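Long-range contacts in exodeoxyribonuclease III (Neisseria meningitidis, PDB 2JC4), which probably degrades double-stranded DNA from 3' to 5' in DNA repair, as a magnesium- or manganese-dependent exonuclease of the AP endonuclease family: residues Ile29-Glu34 with Val65-Arg70; Val104-Gly109 with Gly145-Ala150; Val232-Glu237 with Ala248-Glu253. All coordinates share one frame; numbering follows the deposited sequence.

Contact 1 (Ile29-Glu34 with Val65-Arg70); sequences ILVLQE and VAIVSR. With MG (magnesium ion), chain B.
L32 O is gripped by several groups: A66 N donates to it at 3.0 Å, the side-chain ND2 of N103 adds a second hydrogen bond, and V65 CA brings a C-H contact at 3.2 Å. This is an antiparallel strand pair, 29-33 against 65-69, in one of the two sheets of the DNase I-like alpha/beta sandwich. L30 and L32 supply the hydrogen-bonded positions, facing V68 and A66; the straightest link is L30 N to V68 O (172°). On the face carrying I29, V31, Q33, V65, I67 and S69, V31 and I67 run alongside each other. V31 CG1, anti to its carbonyl carbon (chi1 -49°), meets I67 CG1 at 4.0 Å, while I29 CG2 touches I67 CG2. The aliphatic branches here pack against V96, I92 and V101 of the facing sheet. On the other face L32 reaches along the pair until CD1 lies 4.3 Å from V68 CG2. Q33 bends at chi2 (87°), turning its amide back along the strand, where NE2 is held by both N103 OD1 and T5 OG1. Just past the strand, E34 OE2 is hydrogen-bonded to N7 ND2 and to a metal-bound water, whereas E34 OE1 binds the magnesium ion at 2.4 Å, with N9 OD1 and four waters completing six ligands.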
loop_
_atom_site.group_PDB
_atom_site.type_symbol
_atom_site.label_atom_id
_atom_site.label_comp_id
_atom_site.label_asym_id
_atom_site.label_seq_id
_atom_site.Cartn_x
_atom_site.Cartn_y
_atom_site.Cartn_z
ATOM N N ILE A 29 11.969 -6.027 -0.771
ATOM C CA ILE A 29 10.576 -6.479 -0.846
ATOM C C ILE A 29 9.802 -5.398 -1.563
ATOM O O ILE A 29 9.925 -4.238 -1.190
ATOM C CB ILE A 29 9.962 -6.651 0.558
ATOM C CG1 ILE A 29 10.702 -7.759 1.306
ATOM C CG2 ILE A 29 8.447 -7.049 0.503
ATOM C CD1 ILE A 29 10.515 -7.656 2.837
ATOM N N LEU A 30 9.069 -5.775 -2.615
ATOM C CA LEU A 30 8.159 -4.871 -3.334
ATOM C C LEU A 30 6.754 -5.447 -3.212
ATOM O O LEU A 30 6.520 -6.597 -3.579
ATOM C CB LEU A 30 8.529 -4.775 -4.815
ATOM C CG LEU A 30 7.584 -4.079 -5.798
ATOM C CD1 LEU A 30 7.415 -2.618 -5.380
ATOM C CD2 LEU A 30 8.097 -4.174 -7.240
ATOM N N VAL A 31 5.833 -4.684 -2.653
ATOM C CA VAL A 31 4.431 -5.110 -2.625
ATOM C C VAL A 31 3.619 -4.239 -3.596
ATOM O O VAL A 31 3.891 -3.028 -3.718
ATOM C CB VAL A 31 3.866 -5.146 -1.194
ATOM C CG1 VAL A 31 4.804 -5.893 -0.221
ATOM C CG2 VAL A 31 3.533 -3.743 -0.637
ATOM N N LEU A 32 2.637 -4.862 -4.254
ATOM C CA LEU A 32 1.863 -4.267 -5.326
ATOM C C LEU A 32 0.382 -4.340 -5.039
ATOM O O LEU A 32 -0.091 -5.326 -4.444
ATOM C CB LEU A 32 2.106 -5.020 -6.675
ATOM C CG LEU A 32 3.575 -5.196 -7.045
ATOM C CD1 LEU A 32 3.702 -6.031 -8.320
ATOM C CD2 LEU A 32 4.163 -3.816 -7.286
ATOM N N GLN A 33 -0.330 -3.283 -5.454
ATOM C CA GLN A 33 -1.797 -3.237 -5.455
ATOM C C GLN A 33 -2.329 -2.892 -6.871
ATOM O O GLN A 33 -1.646 -2.256 -7.688
ATOM C CB GLN A 33 -2.325 -2.201 -4.452
ATOM C CG GLN A 33 -1.746 -2.347 -3.050
ATOM C CD GLN A 33 -0.427 -1.589 -2.906
ATOM O OE1 GLN A 33 -0.253 -0.515 -3.457
ATOM N NE2 GLN A 33 0.502 -2.165 -2.167
ATOM N N GLU A 34 -3.586 -3.263 -7.103
ATOM C CA GLU A 34 -4.272 -3.069 -8.371
ATOM C C GLU A 34 -3.563 -3.828 -9.471
ATOM O O GLU A 34 -3.278 -3.290 -10.557
ATOM C CB GLU A 34 -4.476 -1.583 -8.707
ATOM C CG GLU A 34 -5.487 -0.926 -7.802
ATOM C CD GLU A 34 -5.979 0.407 -8.337
ATOM O OE1 GLU A 34 -6.025 0.618 -9.576
ATOM O OE2 GLU A 34 -6.313 1.254 -7.501
ATOM N N VAL A 65 -3.487 -8.040 -5.329
ATOM C CA VAL A 65 -2.329 -7.664 -4.495
ATOM C C VAL A 65 -1.201 -8.714 -4.642
ATOM O O VAL A 65 -1.479 -9.915 -4.837
ATOM C CB VAL A 65 -2.713 -7.517 -2.975
ATOM C CG1 VAL A 65 -3.463 -6.230 -2.733
ATOM C CG2 VAL A 65 -3.570 -8.725 -2.473
ATOM N N ALA A 66 0.046 -8.284 -4.594
ATOM C CA ALA A 66 1.155 -9.236 -4.726
ATOM C C ALA A 66 2.289 -8.849 -3.804
ATOM O O ALA A 66 2.411 -7.690 -3.458
ATOM C CB ALA A 66 1.654 -9.273 -6.193
ATOM N N ILE A 67 3.114 -9.826 -3.420
ATOM C CA ILE A 67 4.368 -9.590 -2.670
ATOM C C ILE A 67 5.509 -10.199 -3.480
ATOM O O ILE A 67 5.453 -11.373 -3.870
ATOM C CB ILE A 67 4.360 -10.192 -1.253
ATOM C CG1 ILE A 67 3.271 -9.543 -0.388
ATOM C CG2 ILE A 67 5.728 -10.044 -0.620
ATOM C CD1 ILE A 67 2.977 -10.281 0.902
ATOM N N VAL A 68 6.518 -9.392 -3.750
ATOM C CA VAL A 68 7.613 -9.821 -4.642
ATOM C C VAL A 68 8.906 -9.616 -3.866
ATOM O O VAL A 68 9.123 -8.533 -3.316
ATOM C CB VAL A 68 7.626 -8.981 -5.921
ATOM C CG1 VAL A 68 8.755 -9.424 -6.836
ATOM C CG2 VAL A 68 6.255 -9.021 -6.630
ATOM N N SER A 69 9.746 -10.651 -3.769
ATOM C CA SER A 69 10.913 -10.543 -2.900
ATOM C C SER A 69 12.042 -11.462 -3.347
ATOM O O SER A 69 11.792 -12.475 -3.989
ATOM C CB SER A 69 10.522 -10.868 -1.446
ATOM O OG SER A 69 9.828 -12.115 -1.367
ATOM N N ARG A 70 13.281 -11.108 -3.030
ATOM C CA ARG A 70 14.358 -12.042 -3.377
ATOM C C ARG A 70 14.434 -13.184 -2.364
ATOM O O ARG A 70 14.881 -14.278 -2.715
ATOM C CB ARG A 70 15.697 -11.357 -3.695
ATOM C CG ARG A 70 15.682 -10.850 -5.170
ATOM C CD ARG A 70 17.003 -10.888 -5.903
ATOM N NE ARG A 70 17.265 -12.197 -6.499
ATOM C CZ ARG A 70 18.158 -12.407 -7.459
ATOM N NH1 ARG A 70 18.841 -11.377 -7.953
ATOM N NH2 ARG A 70 18.355 -13.639 -7.933
HETATM MG MG MG B . -6.480 2.726 -10.517
HETATM O O HOH W 1 -7.349 3.283 -8.581
HETATM O O HOH W 2 -6.700 4.792 -11.271
HETATM O O HOH W 3 -8.434 2.025 -11.246
HETATM O O HOH W 4 -4.582 3.187 -9.440
#

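Contact 2 (Val104-Gly109 with Gly145-Ala150); sequences VYCVNG and GDFNIA. With ACT (acetate ion), chain F.
V104 CG2 lies off-centre over one face of the F147 ring, 4.0 Å from CZ, a CH-pi contact. C106 SG approaches the same ring obliquely, 4.0 Å from CD2. Along the backbone, parallel pairing gives way to loop: D146 N donates to V104 O, and C106 N to D146 O at 2.9 Å. N148 then continues the bonding with its side chain, ND2 giving a hydrogen bond to C106 O, which lies in the amide plane. An Asx turn, D146 OD1 accepting from N148 N, shapes this bend. Y105 CG is anti to its backbone N (chi1 170°), which lays the ring edge beside the D146 carboxylate, the planes 53° apart and D146 OD2 3.5 Å from Y105 CE1. The hydrogen bond to D146 OD2 comes from N7 ND2. One water joins Y105 OH, N108 ND2 and, weakly, N148 ND2; N108 ND2 also donates to an acetate, probably from the crystallisation liquor, while N108 OD1 accepts from E110 N. Y105 and D146 are predicted to be catalytic and N148 to stabilise the transition state. Helix 115-135 backs C106 and V107 through W123, F124 and Y119, while F147 touches L179 of helix 170-180 and L220 of strand 217-221.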
loop_
_atom_site.group_PDB
_atom_site.type_symbol
_atom_site.label_atom_id
_atom_site.label_comp_id
_atom_site.label_asym_id
_atom_site.label_seq_id
_atom_site.Cartn_x
_atom_site.Cartn_y
_atom_site.Cartn_z
ATOM N N VAL A 104 -1.973 -4.344 1.646
ATOM C CA VAL A 104 -3.380 -4.030 1.512
ATOM C C VAL A 104 -3.653 -3.128 0.302
ATOM O O VAL A 104 -2.920 -2.177 0.029
ATOM C CB VAL A 104 -3.922 -3.345 2.823
ATOM C CG1 VAL A 104 -4.065 -4.366 3.938
ATOM C CG2 VAL A 104 -3.033 -2.090 3.288
ATOM N N TYR A 105 -4.714 -3.446 -0.412
ATOM C CA TYR A 105 -5.311 -2.509 -1.335
ATOM C C TYR A 105 -6.683 -2.184 -0.718
ATOM O O TYR A 105 -7.645 -2.956 -0.885
ATOM C CB TYR A 105 -5.448 -3.107 -2.766
ATOM C CG TYR A 105 -6.294 -2.186 -3.600
ATOM C CD1 TYR A 105 -6.002 -0.819 -3.633
ATOM C CD2 TYR A 105 -7.439 -2.649 -4.288
ATOM C CE1 TYR A 105 -6.809 0.082 -4.368
ATOM C CE2 TYR A 105 -8.240 -1.747 -5.041
ATOM C CZ TYR A 105 -7.919 -0.392 -5.041
ATOM O OH TYR A 105 -8.702 0.536 -5.710
ATOM N N CYS A 106 -6.758 -1.093 0.061
ATOM C CA CYS A 106 -7.929 -0.832 0.892
ATOM C C CYS A 106 -9.060 -0.296 0.040
ATOM O O CYS A 106 -8.830 0.332 -1.019
ATOM C CB CYS A 106 -7.635 0.187 1.997
ATOM S SG CYS A 106 -6.361 -0.386 3.162
ATOM N N VAL A 107 -10.270 -0.500 0.531
ATOM C CA VAL A 107 -11.470 -0.025 -0.168
ATOM C C VAL A 107 -11.421 1.488 -0.431
ATOM O O VAL A 107 -11.260 2.289 0.493
ATOM C CB VAL A 107 -12.766 -0.393 0.602
ATOM C CG1 VAL A 107 -14.000 -0.019 -0.212
ATOM C CG2 VAL A 107 -12.769 -1.889 0.935
ATOM N N ASN A 108 -11.606 1.869 -1.692
ATOM C CA ASN A 108 -11.686 3.269 -2.052
ATOM C C ASN A 108 -12.830 3.970 -1.315
ATOM O O ASN A 108 -12.600 4.961 -0.607
ATOM C CB ASN A 108 -11.795 3.434 -3.580
ATOM C CG ASN A 108 -11.854 4.916 -4.007
ATOM O OD1 ASN A 108 -12.812 5.628 -3.686
ATOM N ND2 ASN A 108 -10.810 5.376 -4.683
ATOM N N GLY A 109 -14.058 3.460 -1.482
ATOM C CA GLY A 109 -15.209 3.996 -0.758
ATOM C C GLY A 109 -16.115 4.828 -1.641
ATOM O O GLY A 109 -17.289 4.952 -1.339
ATOM N N GLY A 145 0.570 -0.289 1.980
ATOM C CA GLY A 145 -0.268 -0.385 0.792
ATOM C C GLY A 145 -0.986 0.922 0.523
ATOM O O GLY A 145 -0.567 1.989 0.984
ATOM N N ASP A 146 -2.036 0.822 -0.289
ATOM C CA ASP A 146 -2.857 1.958 -0.636
ATOM C C ASP A 146 -3.995 1.906 0.344
ATOM O O ASP A 146 -4.818 0.988 0.299
ATOM C CB ASP A 146 -3.348 1.768 -2.057
ATOM C CG ASP A 146 -4.270 2.883 -2.524
ATOM O OD1 ASP A 146 -4.590 3.812 -1.734
ATOM O OD2 ASP A 146 -4.636 2.811 -3.714
ATOM N N PHE A 147 -4.020 2.868 1.271
ATOM C CA PHE A 147 -5.022 2.888 2.315
ATOM C C PHE A 147 -6.224 3.702 1.855
ATOM O O PHE A 147 -7.266 3.588 2.460
ATOM C CB PHE A 147 -4.472 3.462 3.640
ATOM C CG PHE A 147 -3.512 2.552 4.327
ATOM C CD1 PHE A 147 -2.187 2.472 3.870
ATOM C CD2 PHE A 147 -3.915 1.768 5.432
ATOM C CE1 PHE A 147 -1.271 1.606 4.462
ATOM C CE2 PHE A 147 -2.987 0.906 6.047
ATOM C CZ PHE A 147 -1.654 0.845 5.558
ATOM N N ASN A 148 -6.086 4.471 0.768
ATOM C CA ASN A 148 -7.196 5.312 0.299
ATOM C C ASN A 148 -7.725 6.218 1.402
ATOM O O ASN A 148 -8.887 6.573 1.421
ATOM C CB ASN A 148 -8.329 4.445 -0.282
ATOM C CG ASN A 148 -8.166 4.213 -1.765
ATOM O OD1 ASN A 148 -8.019 5.184 -2.549
ATOM N ND2 ASN A 148 -8.176 2.949 -2.175
ATOM N N ILE A 149 -6.820 6.596 2.309
ATOM C CA ILE A 149 -7.113 7.536 3.382
ATOM C C ILE A 149 -5.878 8.429 3.540
ATOM O O ILE A 149 -4.708 7.946 3.638
ATOM C CB ILE A 149 -7.454 6.848 4.739
ATOM C CG1 ILE A 149 -8.729 5.987 4.643
ATOM C CG2 ILE A 149 -7.571 7.945 5.898
ATOM C CD1 ILE A 149 -8.922 5.114 5.889
ATOM N N ALA A 150 -6.167 9.730 3.579
ATOM C CA ALA A 150 -5.195 10.791 3.777
ATOM C C ALA A 150 -5.280 11.210 5.250
ATOM O O ALA A 150 -6.269 11.806 5.678
ATOM C CB ALA A 150 -5.531 11.954 2.854
HETATM C C ACT F . -8.521 7.688 -5.987
HETATM O O ACT F . -9.655 8.086 -5.647
HETATM O OXT ACT F . -8.418 7.089 -7.089
HETATM C CH3 ACT F . -7.388 7.945 -5.060
HETATM O O HOH W 5 -8.619 3.222 -5.459
#

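Contact 3 (Val232-Glu237 with Ala248-Glu253); sequences VRVDLE and APVTAE. With NA (sodium ion), chain D.
R233 and E253 form a salt bridge across strands 232-234 and 250-253, an antiparallel pair at the edge of one sheet of the DNase I-like sandwich. R233 NH2 donates to E253 OE1 at 2.9 Å, in the guanidinium plane but from above the carboxylate plane, with 78° between the planes. NH1 adds only a weak bond to the same oxygen; its other partner is D231 OD2, so the guanidinium is shared between two acids. Starting between the backbone N and the carbonyl carbon (chi1 55°), the extended R233 chain carries the guanidinium to T251, whose CG2 lies 4.1 Å from R233 NH2, obliquely to its plane. R233 N and T251 O, then T251 N and R233 O, satisfy one another, and D235 N continues the series to P249 O at 2.9 Å. T251 OG1 and T4 OG1 share a hydrogen bond, and V250 and A252 make backbone hydrogen bonds with T5 and I3. V234 N points off the pair to a sodium-bound water. V234 O is a ligand of that sodium, 2.3 Å away. The same carbonyl accepts a weak bond from L236 N across the inverse gamma turn centred on D235. L236 N also donates to a second sodium-bound water, while V232 O accepts from H192 NE2. D235 is the N-cap of helix 236-239: its carboxylate caps a backbone N there, and D235 OD2 bonds T238 OG1 and lies 3.6 Å from P249 CG. On the face carrying V232, V234, V250 and A252, V232 CG1 meets V250 CG1; V234 CG1 lies 3.6 Å from A248 CB. Strand 229-234 is outermost in its sheet, with 250-254 between it and strand 2-7; helix 187-191 covers V232 and V234, and I219 of strand 217-221 packs on V250 and A252.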
loop_
_atom_site.group_PDB
_atom_site.type_symbol
_atom_site.label_atom_id
_atom_site.label_comp_id
_atom_site.label_asym_id
_atom_site.label_seq_id
_atom_site.Cartn_x
_atom_site.Cartn_y
_atom_site.Cartn_z
ATOM N N VAL A 232 12.090 7.334 4.741
ATOM C CA VAL A 232 10.917 6.950 3.980
ATOM C C VAL A 232 10.833 7.976 2.846
ATOM O O VAL A 232 10.932 9.181 3.098
ATOM C CB VAL A 232 9.617 7.030 4.816
ATOM C CG1 VAL A 232 8.437 6.670 3.949
ATOM C CG2 VAL A 232 9.653 6.062 5.964
ATOM N N ARG A 233 10.686 7.507 1.608
ATOM C CA ARG A 233 10.645 8.435 0.505
ATOM C C ARG A 233 9.584 8.052 -0.501
ATOM O O ARG A 233 9.243 6.872 -0.629
ATOM C CB ARG A 233 12.028 8.527 -0.170
ATOM C CG ARG A 233 12.595 7.242 -0.614
ATOM C CD ARG A 233 14.125 7.318 -0.752
ATOM N NE ARG A 233 14.675 5.974 -0.857
ATOM C CZ ARG A 233 15.384 5.379 0.110
ATOM N NH1 ARG A 233 15.677 6.023 1.247
ATOM N NH2 ARG A 233 15.817 4.137 -0.070
ATOM N N VAL A 234 9.067 9.056 -1.196
ATOM C CA VAL A 234 8.090 8.828 -2.272
ATOM C C VAL A 234 8.890 8.883 -3.578
ATOM O O VAL A 234 9.614 9.868 -3.828
ATOM C CB VAL A 234 6.908 9.855 -2.224
ATOM C CG1 VAL A 234 5.853 9.589 -3.354
ATOM C CG2 VAL A 234 6.221 9.849 -0.837
ATOM N N ASP A 235 8.780 7.838 -4.390
ATOM C CA ASP A 235 9.525 7.720 -5.637
ATOM C C ASP A 235 8.832 8.475 -6.758
ATOM O O ASP A 235 8.141 7.903 -7.599
ATOM C CB ASP A 235 9.691 6.231 -6.006
ATOM C CG ASP A 235 10.457 6.006 -7.308
ATOM O OD1 ASP A 235 10.999 6.952 -7.918
ATOM O OD2 ASP A 235 10.492 4.849 -7.751
ATOM N N LEU A 236 9.066 9.776 -6.803
ATOM C CA LEU A 236 8.492 10.613 -7.857
ATOM C C LEU A 236 9.166 10.495 -9.233
ATOM O O LEU A 236 8.600 10.944 -10.248
ATOM C CB LEU A 236 8.470 12.071 -7.398
ATOM C CG LEU A 236 7.584 12.333 -6.180
ATOM C CD1 LEU A 236 7.521 13.816 -5.935
ATOM C CD2 LEU A 236 6.135 11.790 -6.313
ATOM N N GLU A 237 10.384 9.947 -9.279
ATOM C CA GLU A 237 11.015 9.642 -10.582
ATOM C C GLU A 237 10.130 8.677 -11.365
ATOM O O GLU A 237 9.850 8.890 -12.553
ATOM C CB GLU A 237 12.408 9.018 -10.388
ATOM C CG GLU A 237 13.372 9.980 -9.703
ATOM C CD GLU A 237 14.725 9.369 -9.436
ATOM O OE1 GLU A 237 15.209 8.576 -10.290
ATOM O OE2 GLU A 237 15.295 9.709 -8.370
ATOM N N ALA A 248 2.562 6.874 -6.914
ATOM C CA ALA A 248 4.009 6.739 -6.875
ATOM C C ALA A 248 4.375 5.637 -5.879
ATOM O O ALA A 248 3.669 5.467 -4.869
ATOM C CB ALA A 248 4.641 8.077 -6.396
ATOM N N PRO A 249 5.479 4.910 -6.142
ATOM C CA PRO A 249 5.944 3.943 -5.138
ATOM C C PRO A 249 6.327 4.697 -3.883
ATOM O O PRO A 249 6.690 5.878 -3.957
ATOM C CB PRO A 249 7.213 3.330 -5.767
ATOM C CG PRO A 249 7.159 3.675 -7.278
ATOM C CD PRO A 249 6.330 4.957 -7.360
ATOM N N VAL A 250 6.228 4.036 -2.727
ATOM C CA VAL A 250 6.691 4.626 -1.473
ATOM C C VAL A 250 7.675 3.596 -0.914
ATOM O O VAL A 250 7.364 2.409 -0.912
ATOM C CB VAL A 250 5.534 4.853 -0.455
ATOM C CG1 VAL A 250 6.096 5.394 0.881
ATOM C CG2 VAL A 250 4.462 5.826 -1.042
ATOM N N THR A 251 8.827 4.052 -0.444
ATOM C CA THR A 251 9.848 3.151 0.085
ATOM C C THR A 251 10.258 3.525 1.526
ATOM O O THR A 251 10.536 4.693 1.826
ATOM C CB THR A 251 11.076 3.144 -0.860
ATOM O OG1 THR A 251 10.678 2.697 -2.151
ATOM C CG2 THR A 251 12.187 2.196 -0.333
ATOM N N ALA A 252 10.314 2.519 2.410
ATOM C CA ALA A 252 10.933 2.677 3.710
ATOM C C ALA A 252 12.239 1.903 3.745
ATOM O O ALA A 252 12.309 0.767 3.247
ATOM C CB ALA A 252 10.021 2.196 4.795
ATOM N N GLU A 253 13.263 2.518 4.342
ATOM C CA GLU A 253 14.563 1.880 4.491
ATOM C C GLU A 253 14.903 1.736 5.969
ATOM O O GLU A 253 14.751 2.664 6.743
ATOM C CB GLU A 253 15.660 2.648 3.757
ATOM C CG GLU A 253 17.002 1.901 3.751
ATOM C CD GLU A 253 18.002 2.495 2.770
ATOM O OE1 GLU A 253 17.653 3.471 2.073
ATOM O OE2 GLU A 253 19.129 1.966 2.693
HETATM NA NA NA D . 11.106 11.516 -3.337
HETATM O O HOH W 6 10.055 11.754 -1.068
HETATM O O HOH W 7 11.670 11.180 -5.730
HETATM O O HOH W 8 10.423 13.734 -3.831
#

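Contacts 1 and 3 belong to the same sheet, on either side of strand 2-7, with centres about 14 Å apart and no direct touch. Contact 2 extends from the facing sheet, its centre about 16 Å from that of contact 1 and about 17 Å from that of contact 3. Contacts 1 and 2 meet at the active site: E34 OE2 is 3.1 Å from Y105 OH, and Q33 CG packs on V104 O at 3.3 Å. N7 ties them further, its ND2 bonding both E34 and D146. Contact 3 lies farther from the metal, the side chain of A248 being about 13 Å from the magnesium ion, though V250 touches D217, predicted to matter for catalysis, and A248 follows the predicted active-site H247.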